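Long-range contacts in mirolysin (Tannerella forsythia, PDB 6R7V), which probably cleaves peptide bonds as a zinc-dependent metallopeptidase of the pappalysin family, captured here as its latent zymogen: residues A[39-44]-A[290-295]; A[47-52]-A[152-157]; A[76-81]-A[99-104]; A[117-122]-A[141-146]. The protein carries 1 engineered substitution. All blocks are in the same frame, centred on the assembly; numbering follows the deposited sequence.

Contact 1 (A[39-44]-A[290-295]); sequences SVPSST and FDTQTG
Ser39 faces the turn 291-293 and is gripped by three hydrogen bonds, two through its backbone and one through its hydroxyl. The carboxylate of Asp291 comes up beside the Ser39 backbone, CG anti to the backbone N (chi1 175°), and its OD2 accepts from Ser39 N at 2.7 Å. That N-H approaches from above the carboxylate plane and the bond is bent, 132° at the hydrogen. The other oxygen, OD1, takes Gln293 N and Thr294 N of its own loop from opposite faces of its plane, at 3.0 and 2.9 Å, so both oxygens of this buried group are engaged and its rotation is fixed. In return Thr292 N donates to Ser39 O, 3.0 Å away and above the carbonyl plane. Beyond it Ser39 OG, swung away from its own backbone N, donates to Thr292 OG1 over 2.7 Å; Gln293 NE2 donates to the same OG1, and the CG of its bent chain lies against Ser39 OG. Further along, Pro41 CG and CD rest on the Phe290 carbonyl, CG 3.3 Å from Phe290 O, while the phenyl ring leads away toward Ile45 and Ile47. Arg287 holds the carbonyls of Pro41 and Ser43. The Asp291 side chain thus closes an Asx turn after helix 280-288, and its second oxygen pins the loop that leads into strand 45-55.

Contact 2 (A[47-52]-A[152-157]); sequences IPVVVH and LNIWVC
His52 and Asn153 meet through a nearly straight hydrogen bond: His52 NE2 donates to Asn153 OD1 at 2.7 Å and 172°. The oxygen sits in the plane of the imidazole, and the N-H uses an in-plane lone pair of the amide, the two flat groups being only 16° apart. Beside the same ring lies Trp155, pointing the same way from its strand. His52 CD2 stands over one face of the indole toward its rim, 3.5 Å from Trp155 NE1, with the rings inclined at 34°. On the other side of the sheet the packing is aliphatic: Val49 CG1 touches Ile154 CD1 at 3.7 Å, Val51 CG1 touches Val156 CG2 at the same distance, and Ile47 CG2 lies on Leu152 CB. Val49 and Val51 both hold CG1 anti to the backbone N, which carries that methyl to the neighbouring strand. Beneath these side chains five backbone hydrogen bonds, from Leu152 N to Pro48 O through Val156 N to His52 O, fix the parallel register, and the strand axes diverge only slightly. Farther out, Thr119 bonds to His52 ND1, Trp146 N gives Asn153 OD1 a second donor, Trp146 meets the His52 ring edge-to-face, and Asn143 O takes Trp155 NE1. With both ring nitrogens bonded and NE2 acting as donor, the imidazole is locked in rotation, and the buried polar groups on its face of the sheet are satisfied inside the protein.

Contact 3 (A[76-81]-A[99-104]); sequences EDFRRM and ANIEFK
The end of helix 64-77 packs here against the start of strand 101-105, with a T-shaped phenylalanine pair at the centre. Phe78, the first residue to leave helical geometry, offers a ring face to the edge of Phe103; Phe103 CZ stands 3.9 Å above the middle of the Phe78 ring, and the planes meet at 68°. Phe103 CE1 lies 3.6 Å from Phe78 CG and as near to Phe78 CD1. Ala99 CB reaches Phe78 CD2 at 4.0 Å, and Phe78 CB lies 3.5 Å from Ile101 O, a buried carbonyl that has no polar partner in the model. A water joins the backbones by donating to Asp77 O and accepting from Ala99 N at 3.0 Å. Toward the rim, Arg79 and Glu102 cross with their flat groups almost perpendicular; Arg79 NH1 and Glu102 OE2 stay 4.2 Å apart, too far for a salt bridge, and a second water accepts from NH1. A bend at chi3 (-59°) turns the guanidinium, whose NE is held by Asn75 O while Met81 SD covers one face. Around this junction, Val209 of helix 203-212, which carries zinc ligands His207 and His211, touches both phenylalanines, Met286 and Val283 of helix 280-288 press on Phe78 and Ala99, and strand 45-55 pairs with 101-105.

Contact 4 (A[117-122]-A[141-146]); sequences GITRTS and GGNNAW
Thr119 and Thr121 lean from strand 118-122 toward Asn143 and Trp146, and most of what joins them is van der Waals packing. The apolar part is a methyl against an indole: Thr119 CG2 comes to 3.6 Å from Trp146 CZ2, approaching the ring system obliquely and from the opposite direction. A second methyl, Thr121 CG2, is set against the loop backbone at 3.5 Å from Gly142 O; with OG1 beside the backbone N (chi1 -51°), CG2 is left trans to that nitrogen.

The polar part gathers round the Asn143 side chain. Thr121 OG1 lies across it, 3.5 Å from Asn143 CG and 3.6 Å from Asn143 CB, an ordinary van der Waals distance from both carbons. Asn143 OD1 reaches toward the other threonine, 3.4 Å from Thr119 OG1, because CG is held anti to the backbone N (chi1 -168°) and the amide extends over to the strand. The stronger partner of Thr119 OG1 is His52, through ND1.

The loop has further ties beyond strand 118-122: Gly141 O accepts from Thr123 OG1, and the Trp146 ring meets Tyr151 edge-to-face. Hydrogen bonds thus tie the loop to strand 152-157 and to Thr123, whereas its contact with strand 118-122 is mostly van der Waals and offers no clear hydrogen bond, the threonines presenting methyls and hydroxyls alike to the asparagine and tryptophan.

Contact 2 is the fully buried one, pairing two parallel strands of the main sheet; contacts 1 and 3 are partly buried and contact 4 lies at the surface. Strand 45-55 connects them: it pairs with 152-157 in contact 2, with 101-105 of contact 3 and with 118-122 of contact 4. Contact 1 holds the loop entering it, where Phe290 CZ packs on Ile47 CD1 at 3.6 Å. Contacts 2 and 4 share a polar network, with centres about 9 Å apart. Contact 1 relies on a carboxylate and hydroxyls, contact 2 on backbone bonds, aliphatic packing and a buried histidine–asparagine bond, contact 3 on aromatic packing and a bridging water, contact 4 mainly on van der Waals contact.

Contact 1 (A[39-44]-A[290-295])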
loop_
_atom_site.group_PDB
_atom_site.type_symbol
_atom_site.label_atom_id
_atom_site.label_comp_id
_atom_site.label_asym_id
_atom_site.label_seq_id
_atom_site.Cartn_x
_atom_site.Cartn_y
_atom_site.Cartn_z
ATOM N N SER A 39 -16.202 11.650 -11.563
ATOM C CA SER A 39 -15.446 11.528 -12.806
ATOM C C SER A 39 -14.306 10.479 -12.695
ATOM O O SER A 39 -13.245 10.649 -13.303
ATOM C CB SER A 39 -14.898 12.893 -13.210
ATOM O OG SER A 39 -14.442 12.864 -14.551
ATOM N N VAL A 40 -14.561 9.367 -11.972
ATOM C CA VAL A 40 -13.604 8.259 -11.804
ATOM C C VAL A 40 -13.329 7.628 -13.196
ATOM O O VAL A 40 -14.275 7.386 -13.946
ATOM C CB VAL A 40 -14.109 7.212 -10.774
ATOM C CG1 VAL A 40 -13.078 6.108 -10.542
ATOM C CG2 VAL A 40 -14.461 7.885 -9.453
ATOM N N PRO A 41 -12.051 7.400 -13.569
ATOM C CA PRO A 41 -11.758 6.866 -14.903
ATOM C C PRO A 41 -12.367 5.503 -15.191
ATOM O O PRO A 41 -12.493 4.651 -14.307
ATOM C CB PRO A 41 -10.227 6.770 -14.923
ATOM C CG PRO A 41 -9.758 7.685 -13.884
ATOM C CD PRO A 41 -10.805 7.643 -12.815
ATOM N N SER A 42 -12.722 5.290 -16.450
ATOM C CA SER A 42 -13.222 4.001 -16.908
ATOM C C SER A 42 -12.077 3.177 -17.493
ATOM O O SER A 42 -12.290 2.020 -17.868
ATOM C CB SER A 42 -14.318 4.197 -17.953
ATOM O OG SER A 42 -13.808 4.913 -19.065
ATOM N N SER A 43 -10.865 3.769 -17.590
ATOM C CA SER A 43 -9.758 3.062 -18.211
ATOM C C SER A 43 -8.649 2.713 -17.235
ATOM O O SER A 43 -8.687 3.049 -16.054
ATOM C CB SER A 43 -9.187 3.852 -19.375
ATOM O OG SER A 43 -8.800 5.142 -18.941
ATOM N N THR A 44 -7.643 1.991 -17.737
ATOM C CA THR A 44 -6.527 1.550 -16.937
ATOM C C THR A 44 -5.774 2.737 -16.366
ATOM O O THR A 44 -5.510 3.720 -17.078
ATOM C CB THR A 44 -5.585 0.661 -17.752
ATOM O OG1 THR A 44 -6.312 -0.438 -18.300
ATOM C CG2 THR A 44 -4.471 0.093 -16.892
ATOM N N PHE A 290 -8.268 8.888 -8.698
ATOM C CA PHE A 290 -7.800 9.320 -10.005
ATOM C C PHE A 290 -8.926 9.982 -10.793
ATOM O O PHE A 290 -8.786 10.174 -11.995
ATOM C CB PHE A 290 -7.190 8.137 -10.744
ATOM C CG PHE A 290 -6.021 7.565 -9.986
ATOM C CD1 PHE A 290 -4.720 8.009 -10.237
ATOM C CD2 PHE A 290 -6.210 6.562 -9.039
ATOM C CE1 PHE A 290 -3.644 7.469 -9.541
ATOM C CE2 PHE A 290 -5.128 6.027 -8.339
ATOM C CZ PHE A 290 -3.858 6.497 -8.582
ATOM N N ASP A 291 -10.024 10.370 -10.111
ATOM C CA ASP A 291 -11.128 11.123 -10.716
ATOM C C ASP A 291 -10.491 12.240 -11.554
ATOM O O ASP A 291 -9.671 12.976 -11.025
ATOM C CB ASP A 291 -12.006 11.678 -9.578
ATOM C CG ASP A 291 -13.135 12.574 -9.996
ATOM O OD1 ASP A 291 -12.859 13.653 -10.561
ATOM O OD2 ASP A 291 -14.287 12.227 -9.718
ATOM N N THR A 292 -10.794 12.306 -12.864
ATOM C CA THR A 292 -10.102 13.226 -13.793
ATOM C C THR A 292 -10.300 14.726 -13.494
ATOM O O THR A 292 -9.500 15.540 -13.972
ATOM C CB THR A 292 -10.505 12.942 -15.249
ATOM O OG1 THR A 292 -11.897 13.178 -15.384
ATOM C CG2 THR A 292 -10.166 11.521 -15.700
ATOM N N GLN A 293 -11.311 15.087 -12.696
ATOM C CA GLN A 293 -11.605 16.495 -12.411
ATOM C C GLN A 293 -11.153 16.920 -11.015
ATOM O O GLN A 293 -10.667 18.041 -10.859
ATOM C CB GLN A 293 -13.113 16.789 -12.570
ATOM C CG GLN A 293 -13.736 16.376 -13.913
ATOM C CD GLN A 293 -13.024 16.888 -15.146
ATOM O OE1 GLN A 293 -12.838 18.092 -15.339
ATOM N NE2 GLN A 293 -12.634 15.975 -16.022
ATOM N N THR A 294 -11.329 16.047 -10.004
ATOM C CA THR A 294 -11.033 16.397 -8.614
ATOM C C THR A 294 -10.226 15.327 -7.845
ATOM O O THR A 294 -10.031 15.477 -6.634
ATOM C CB THR A 294 -12.361 16.680 -7.881
ATOM O OG1 THR A 294 -12.086 17.205 -6.583
ATOM C CG2 THR A 294 -13.249 15.451 -7.762
ATOM N N GLY A 295 -9.780 14.271 -8.525
ATOM C CA GLY A 295 -9.016 13.209 -7.863
ATOM C C GLY A 295 -7.687 13.727 -7.367
ATOM O O GLY A 295 -6.974 14.378 -8.124
#

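Contact 2 (A[47-52]-A[152-157])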
loop_
_atom_site.group_PDB
_atom_site.type_symbol
_atom_site.label_atom_id
_atom_site.label_comp_id
_atom_site.label_asym_id
_atom_site.label_seq_id
_atom_site.Cartn_x
_atom_site.Cartn_y
_atom_site.Cartn_z
ATOM N N ILE A 47 0.630 3.799 -12.996
ATOM C CA ILE A 47 1.421 4.409 -11.943
ATOM C C ILE A 47 2.901 4.282 -12.252
ATOM O O ILE A 47 3.430 3.177 -12.132
ATOM C CB ILE A 47 1.134 3.716 -10.583
ATOM C CG1 ILE A 47 -0.365 3.646 -10.220
ATOM C CG2 ILE A 47 1.965 4.367 -9.436
ATOM C CD1 ILE A 47 -1.020 4.846 -9.974
ATOM N N PRO A 48 3.609 5.392 -12.571
ATOM C CA PRO A 48 5.087 5.344 -12.691
ATOM C C PRO A 48 5.697 5.167 -11.321
ATOM O O PRO A 48 5.285 5.839 -10.371
ATOM C CB PRO A 48 5.446 6.747 -13.246
ATOM C CG PRO A 48 4.131 7.326 -13.770
ATOM C CD PRO A 48 3.098 6.759 -12.803
ATOM N N VAL A 49 6.665 4.253 -11.186
ATOM C CA VAL A 49 7.256 3.938 -9.904
ATOM C C VAL A 49 8.739 4.217 -9.914
ATOM O O VAL A 49 9.439 3.901 -10.870
ATOM C CB VAL A 49 7.013 2.428 -9.576
ATOM C CG1 VAL A 49 7.701 2.006 -8.267
ATOM C CG2 VAL A 49 5.514 2.111 -9.509
ATOM N N VAL A 50 9.243 4.736 -8.809
ATOM C CA VAL A 50 10.670 4.801 -8.548
ATOM C C VAL A 50 10.921 4.080 -7.235
ATOM O O VAL A 50 10.220 4.307 -6.231
ATOM C CB VAL A 50 11.248 6.236 -8.574
ATOM C CG1 VAL A 50 10.538 7.173 -7.583
ATOM C CG2 VAL A 50 12.762 6.230 -8.355
ATOM N N VAL A 51 11.862 3.145 -7.272
ATOM C CA VAL A 51 12.271 2.408 -6.059
ATOM C C VAL A 51 13.597 2.951 -5.582
ATOM O O VAL A 51 14.597 2.923 -6.333
ATOM C CB VAL A 51 12.350 0.895 -6.342
ATOM C CG1 VAL A 51 12.777 0.133 -5.078
ATOM C CG2 VAL A 51 10.993 0.395 -6.827
ATOM N N HIS A 52 13.615 3.438 -4.333
ATOM C CA HIS A 52 14.819 3.973 -3.713
ATOM C C HIS A 52 15.396 2.958 -2.773
ATOM O O HIS A 52 14.839 2.791 -1.683
ATOM C CB HIS A 52 14.554 5.271 -2.936
ATOM C CG HIS A 52 13.859 6.336 -3.711
ATOM N ND1 HIS A 52 14.511 7.046 -4.694
ATOM C CD2 HIS A 52 12.591 6.814 -3.592
ATOM C CE1 HIS A 52 13.626 7.914 -5.172
ATOM N NE2 HIS A 52 12.460 7.825 -4.518
ATOM N N LEU A 152 5.086 7.312 -7.965
ATOM C CA LEU A 152 4.963 6.611 -6.689
ATOM C C LEU A 152 6.373 6.272 -6.259
ATOM O O LEU A 152 7.089 5.540 -6.948
ATOM C CB LEU A 152 4.102 5.343 -6.771
ATOM C CG LEU A 152 4.285 4.283 -5.641
ATOM C CD1 LEU A 152 3.865 4.823 -4.254
ATOM C CD2 LEU A 152 3.473 3.026 -5.910
ATOM N N ASN A 153 6.763 6.801 -5.095
ATOM C CA ASN A 153 8.066 6.551 -4.490
ATOM C C ASN A 153 7.973 5.407 -3.494
ATOM O O ASN A 153 7.156 5.472 -2.560
ATOM C CB ASN A 153 8.556 7.788 -3.753
ATOM C CG ASN A 153 8.934 8.924 -4.646
ATOM O OD1 ASN A 153 10.116 9.167 -4.928
ATOM N ND2 ASN A 153 7.948 9.648 -5.127
ATOM N N ILE A 154 8.776 4.358 -3.715
ATOM C CA ILE A 154 8.843 3.217 -2.826
ATOM C C ILE A 154 10.242 3.145 -2.268
ATOM O O ILE A 154 11.185 2.890 -3.046
ATOM C CB ILE A 154 8.492 1.893 -3.519
ATOM C CG1 ILE A 154 7.101 1.929 -4.197
ATOM C CG2 ILE A 154 8.597 0.765 -2.482
ATOM C CD1 ILE A 154 6.742 0.576 -4.945
ATOM N N TRP A 155 10.412 3.412 -0.963
ATOM C CA TRP A 155 11.735 3.336 -0.346
ATOM C C TRP A 155 11.905 1.954 0.227
ATOM O O TRP A 155 10.945 1.418 0.809
ATOM C CB TRP A 155 11.871 4.390 0.759
ATOM C CG TRP A 155 12.003 5.787 0.272
ATOM C CD1 TRP A 155 13.168 6.485 0.120
ATOM C CD2 TRP A 155 10.937 6.730 0.057
ATOM N NE1 TRP A 155 12.898 7.785 -0.260
ATOM C CE2 TRP A 155 11.531 7.950 -0.339
ATOM C CE3 TRP A 155 9.527 6.645 0.097
ATOM C CZ2 TRP A 155 10.770 9.097 -0.606
ATOM C CZ3 TRP A 155 8.777 7.771 -0.210
ATOM C CH2 TRP A 155 9.394 8.992 -0.515
ATOM N N VAL A 156 13.091 1.348 0.035
ATOM C CA VAL A 156 13.408 0.027 0.569
ATOM C C VAL A 156 14.592 0.175 1.492
ATOM O O VAL A 156 15.604 0.754 1.074
ATOM C CB VAL A 156 13.703 -0.955 -0.575
ATOM C CG1 VAL A 156 14.052 -2.341 -0.031
ATOM C CG2 VAL A 156 12.518 -1.026 -1.549
ATOM N N CYS A 157 14.445 -0.199 2.771
ATOM C CA CYS A 157 15.493 0.049 3.739
ATOM C C CYS A 157 15.365 -0.901 4.925
ATOM O O CYS A 157 14.390 -1.672 5.004
ATOM C CB CYS A 157 15.402 1.499 4.213
ATOM S SG CYS A 157 13.926 1.848 5.204
#

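Contact 3 (A[76-81]-A[99-104])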
loop_
_atom_site.group_PDB
_atom_site.type_symbol
_atom_site.label_atom_id
_atom_site.label_comp_id
_atom_site.label_asym_id
_atom_site.label_seq_id
_atom_site.Cartn_x
_atom_site.Cartn_y
_atom_site.Cartn_z
ATOM N N GLU A 76 0.161 -8.159 -10.647
ATOM C CA GLU A 76 -0.732 -9.298 -10.480
ATOM C C GLU A 76 -1.856 -8.972 -9.526
ATOM O O GLU A 76 -3.046 -9.129 -9.866
ATOM C CB GLU A 76 0.026 -10.508 -9.902
ATOM C CG GLU A 76 1.003 -11.130 -10.886
ATOM C CD GLU A 76 1.777 -12.316 -10.326
ATOM O OE1 GLU A 76 1.481 -12.778 -9.200
ATOM O OE2 GLU A 76 2.709 -12.770 -11.022
ATOM N N ASP A 77 -1.506 -8.462 -8.321
ATOM C CA ASP A 77 -2.543 -8.273 -7.301
ATOM C C ASP A 77 -3.541 -7.191 -7.647
ATOM O O ASP A 77 -4.719 -7.338 -7.275
ATOM C CB ASP A 77 -1.862 -7.974 -5.965
ATOM C CG ASP A 77 -1.022 -9.144 -5.429
ATOM O OD1 ASP A 77 -1.131 -10.269 -5.987
ATOM O OD2 ASP A 77 -0.299 -8.949 -4.429
ATOM N N PHE A 78 -3.105 -6.125 -8.317
ATOM C CA PHE A 78 -3.996 -5.019 -8.695
ATOM C C PHE A 78 -4.719 -5.248 -10.027
ATOM O O PHE A 78 -5.441 -4.357 -10.501
ATOM C CB PHE A 78 -3.194 -3.710 -8.724
ATOM C CG PHE A 78 -2.915 -3.154 -7.352
ATOM C CD1 PHE A 78 -1.835 -3.617 -6.597
ATOM C CD2 PHE A 78 -3.766 -2.212 -6.777
ATOM C CE1 PHE A 78 -1.635 -3.164 -5.285
ATOM C CE2 PHE A 78 -3.527 -1.726 -5.469
ATOM C CZ PHE A 78 -2.454 -2.194 -4.748
ATOM N N ARG A 79 -4.572 -6.446 -10.618
ATOM C CA ARG A 79 -5.303 -6.748 -11.859
ATOM C C ARG A 79 -5.969 -8.128 -11.735
ATOM O O ARG A 79 -6.386 -8.704 -12.756
ATOM C CB ARG A 79 -4.353 -6.696 -13.054
ATOM C CG ARG A 79 -3.821 -5.284 -13.333
ATOM C CD ARG A 79 -3.006 -5.245 -14.617
ATOM N NE ARG A 79 -1.858 -6.146 -14.606
ATOM C CZ ARG A 79 -1.107 -6.380 -15.677
ATOM N NH1 ARG A 79 -1.393 -5.804 -16.835
ATOM N NH2 ARG A 79 -0.087 -7.223 -15.608
ATOM N N ARG A 80 -6.083 -8.654 -10.499
ATOM C CA ARG A 80 -6.578 -10.012 -10.240
ATOM C C ARG A 80 -5.941 -11.044 -11.220
ATOM O O ARG A 80 -6.616 -11.924 -11.783
ATOM C CB ARG A 80 -8.110 -10.088 -10.234
ATOM C CG ARG A 80 -8.570 -11.376 -9.524
ATOM C CD ARG A 80 -9.900 -11.300 -8.785
ATOM N NE ARG A 80 -10.185 -12.563 -8.095
ATOM C CZ ARG A 80 -9.679 -12.945 -6.913
ATOM N NH1 ARG A 80 -8.822 -12.163 -6.253
ATOM N NH2 ARG A 80 -9.993 -14.133 -6.402
ATOM N N MET A 81 -4.616 -10.948 -11.368
ATOM C CA MET A 81 -3.833 -11.873 -12.159
ATOM C C MET A 81 -2.901 -12.680 -11.276
ATOM O O MET A 81 -2.058 -13.415 -11.805
ATOM C CB MET A 81 -3.079 -11.135 -13.248
ATOM C CG MET A 81 -4.017 -10.600 -14.313
ATOM S SD MET A 81 -3.145 -9.595 -15.510
ATOM C CE MET A 81 -2.253 -10.829 -16.340
ATOM N N ALA A 99 -8.554 -4.190 -9.814
ATOM C CA ALA A 99 -8.399 -2.742 -9.702
ATOM C C ALA A 99 -8.112 -2.082 -11.008
ATOM O O ALA A 99 -8.290 -0.876 -11.113
ATOM C CB ALA A 99 -7.286 -2.399 -8.715
ATOM N N ASN A 100 -7.610 -2.828 -12.009
ATOM C CA ASN A 100 -7.285 -2.248 -13.309
ATOM C C ASN A 100 -6.327 -1.054 -13.126
ATOM O O ASN A 100 -6.473 0.032 -13.720
ATOM C CB ASN A 100 -8.554 -1.896 -14.088
ATOM C CG ASN A 100 -8.313 -1.437 -15.511
ATOM O OD1 ASN A 100 -7.301 -1.777 -16.132
ATOM N ND2 ASN A 100 -9.228 -0.635 -16.029
ATOM N N ILE A 101 -5.323 -1.276 -12.261
ATOM C CA ILE A 101 -4.229 -0.357 -12.003
ATOM C C ILE A 101 -2.951 -1.105 -12.363
ATOM O O ILE A 101 -2.733 -2.221 -11.875
ATOM C CB ILE A 101 -4.238 0.106 -10.518
ATOM C CG1 ILE A 101 -5.513 0.886 -10.194
ATOM C CG2 ILE A 101 -3.002 0.972 -10.223
ATOM C CD1 ILE A 101 -5.693 1.254 -8.676
ATOM N N GLU A 102 -2.107 -0.470 -13.183
ATOM C CA GLU A 102 -0.793 -0.965 -13.608
ATOM C C GLU A 102 0.326 -0.172 -12.989
ATOM O O GLU A 102 0.185 1.038 -12.824
ATOM C CB GLU A 102 -0.619 -0.785 -15.134
ATOM C CG GLU A 102 -1.324 -1.739 -16.044
ATOM C CD GLU A 102 -1.212 -1.330 -17.504
ATOM O OE1 GLU A 102 -0.491 -0.363 -17.841
ATOM O OE2 GLU A 102 -1.930 -1.941 -18.305
ATOM N N PHE A 103 1.482 -0.805 -12.815
ATOM C CA PHE A 103 2.673 -0.192 -12.239
ATOM C C PHE A 103 3.814 -0.406 -13.181
ATOM O O PHE A 103 3.975 -1.505 -13.713
ATOM C CB PHE A 103 3.006 -0.819 -10.878
ATOM C CG PHE A 103 1.926 -0.641 -9.843
ATOM C CD1 PHE A 103 0.824 -1.496 -9.807
ATOM C CD2 PHE A 103 1.984 0.404 -8.925
ATOM C CE1 PHE A 103 -0.180 -1.327 -8.853
ATOM C CE2 PHE A 103 0.955 0.598 -7.995
ATOM C CZ PHE A 103 -0.122 -0.280 -7.960
ATOM N N LYS A 104 4.589 0.652 -13.444
ATOM C CA LYS A 104 5.764 0.497 -14.300
ATOM C C LYS A 104 6.889 1.296 -13.726
ATOM O O LYS A 104 6.694 2.456 -13.347
ATOM C CB LYS A 104 5.515 0.957 -15.751
ATOM C CG LYS A 104 4.546 0.121 -16.562
ATOM C CD LYS A 104 4.431 0.679 -17.994
ATOM C CE LYS A 104 3.198 0.135 -18.655
ATOM N NZ LYS A 104 3.091 0.556 -20.072
HETATM O O HOH W 1 -7.203 -6.270 -8.163
HETATM O O HOH W 2 -3.263 -3.839 -17.537
#

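Contact 4 (A[117-122]-A[141-146])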
loop_
_atom_site.group_PDB
_atom_site.type_symbol
_atom_site.label_atom_id
_atom_site.label_comp_id
_atom_site.label_asym_id
_atom_site.label_seq_id
_atom_site.Cartn_x
_atom_site.Cartn_y
_atom_site.Cartn_z
ATOM N N GLY A 117 14.518 3.492 -13.130
ATOM C CA GLY A 117 13.524 3.668 -12.072
ATOM C C GLY A 117 13.953 3.099 -10.729
ATOM O O GLY A 117 13.120 2.897 -9.836
ATOM N N ILE A 118 15.260 2.791 -10.586
ATOM C CA ILE A 118 15.835 2.298 -9.345
ATOM C C ILE A 118 16.962 3.243 -8.947
ATOM O O ILE A 118 17.890 3.491 -9.757
ATOM C CB ILE A 118 16.342 0.845 -9.492
ATOM C CG1 ILE A 118 15.183 -0.126 -9.884
ATOM C CG2 ILE A 118 17.078 0.385 -8.202
ATOM C CD1 ILE A 118 15.638 -1.519 -10.383
ATOM N N THR A 119 16.915 3.773 -7.719
ATOM C CA THR A 119 18.025 4.587 -7.215
ATOM C C THR A 119 18.723 3.790 -6.129
ATOM O O THR A 119 18.106 2.920 -5.509
ATOM C CB THR A 119 17.586 5.946 -6.685
ATOM O OG1 THR A 119 16.823 5.794 -5.475
ATOM C CG2 THR A 119 16.790 6.772 -7.715
ATOM N N ARG A 120 19.997 4.073 -5.920
ATOM C CA ARG A 120 20.825 3.400 -4.925
ATOM C C ARG A 120 21.532 4.448 -4.099
ATOM O O ARG A 120 22.275 5.266 -4.656
ATOM C CB ARG A 120 21.861 2.483 -5.595
ATOM C CG ARG A 120 21.311 1.495 -6.618
ATOM C CD ARG A 120 21.093 0.170 -5.972
ATOM N NE ARG A 120 20.474 -0.814 -6.860
ATOM C CZ ARG A 120 19.977 -1.945 -6.406
ATOM N NH1 ARG A 120 20.039 -2.229 -5.112
ATOM N NH2 ARG A 120 19.411 -2.811 -7.239
ATOM N N THR A 121 21.333 4.417 -2.781
ATOM C CA THR A 121 21.935 5.386 -1.875
ATOM C C THR A 121 22.575 4.656 -0.731
ATOM O O THR A 121 21.882 4.014 0.057
ATOM C CB THR A 121 20.890 6.382 -1.334
ATOM O OG1 THR A 121 20.153 6.938 -2.430
ATOM C CG2 THR A 121 21.528 7.501 -0.462
ATOM N N SER A 122 23.907 4.769 -0.611
ATOM C CA SER A 122 24.591 4.191 0.538
ATOM C C SER A 122 24.374 5.145 1.716
ATOM O O SER A 122 24.219 6.369 1.528
ATOM C CB SER A 122 26.066 3.957 0.239
ATOM O OG SER A 122 26.769 5.173 0.082
ATOM N N GLY A 141 20.113 10.948 5.819
ATOM C CA GLY A 141 20.661 9.625 5.527
ATOM C C GLY A 141 19.849 8.770 4.567
ATOM O O GLY A 141 20.208 7.622 4.310
ATOM N N GLY A 142 18.768 9.319 4.023
ATOM C CA GLY A 142 17.933 8.590 3.084
ATOM C C GLY A 142 18.054 9.133 1.675
ATOM O O GLY A 142 19.156 9.457 1.203
ATOM N N ASN A 143 16.912 9.247 0.978
ATOM C CA ASN A 143 16.949 9.786 -0.388
ATOM C C ASN A 143 15.667 10.565 -0.670
ATOM O O ASN A 143 14.563 10.038 -0.464
ATOM C CB ASN A 143 17.169 8.674 -1.442
ATOM C CG ASN A 143 17.495 9.210 -2.818
ATOM O OD1 ASN A 143 16.957 8.763 -3.842
ATOM N ND2 ASN A 143 18.334 10.211 -2.895
ATOM N N ASN A 144 15.798 11.835 -1.083
ATOM C CA ASN A 144 14.621 12.661 -1.375
ATOM C C ASN A 144 13.696 12.014 -2.396
ATOM O O ASN A 144 14.151 11.362 -3.341
ATOM C CB ASN A 144 15.030 14.019 -1.937
ATOM C CG ASN A 144 15.701 14.954 -0.968
ATOM O OD1 ASN A 144 15.815 14.703 0.235
ATOM N ND2 ASN A 144 16.153 16.100 -1.480
ATOM N N ALA A 145 12.395 12.226 -2.225
ATOM C CA ALA A 145 11.425 11.733 -3.178
ATOM C C ALA A 145 11.576 12.417 -4.529
ATOM O O ALA A 145 12.036 13.565 -4.619
ATOM C CB ALA A 145 10.027 12.012 -2.634
ATOM N N TRP A 146 11.175 11.700 -5.577
ATOM C CA TRP A 146 10.991 12.233 -6.907
ATOM C C TRP A 146 9.586 12.778 -6.965
ATOM O O TRP A 146 8.656 12.085 -6.511
ATOM C CB TRP A 146 11.132 11.132 -7.953
ATOM C CG TRP A 146 12.528 10.634 -8.187
ATOM C CD1 TRP A 146 13.661 10.891 -7.453
ATOM C CD2 TRP A 146 12.930 9.786 -9.261
ATOM N NE1 TRP A 146 14.762 10.322 -8.076
ATOM C CE2 TRP A 146 14.325 9.580 -9.143
ATOM C CE3 TRP A 146 12.268 9.270 -10.387
ATOM C CZ2 TRP A 146 15.045 8.835 -10.078
ATOM C CZ3 TRP A 146 12.963 8.452 -11.248
ATOM C CH2 TRP A 146 14.342 8.272 -11.114
#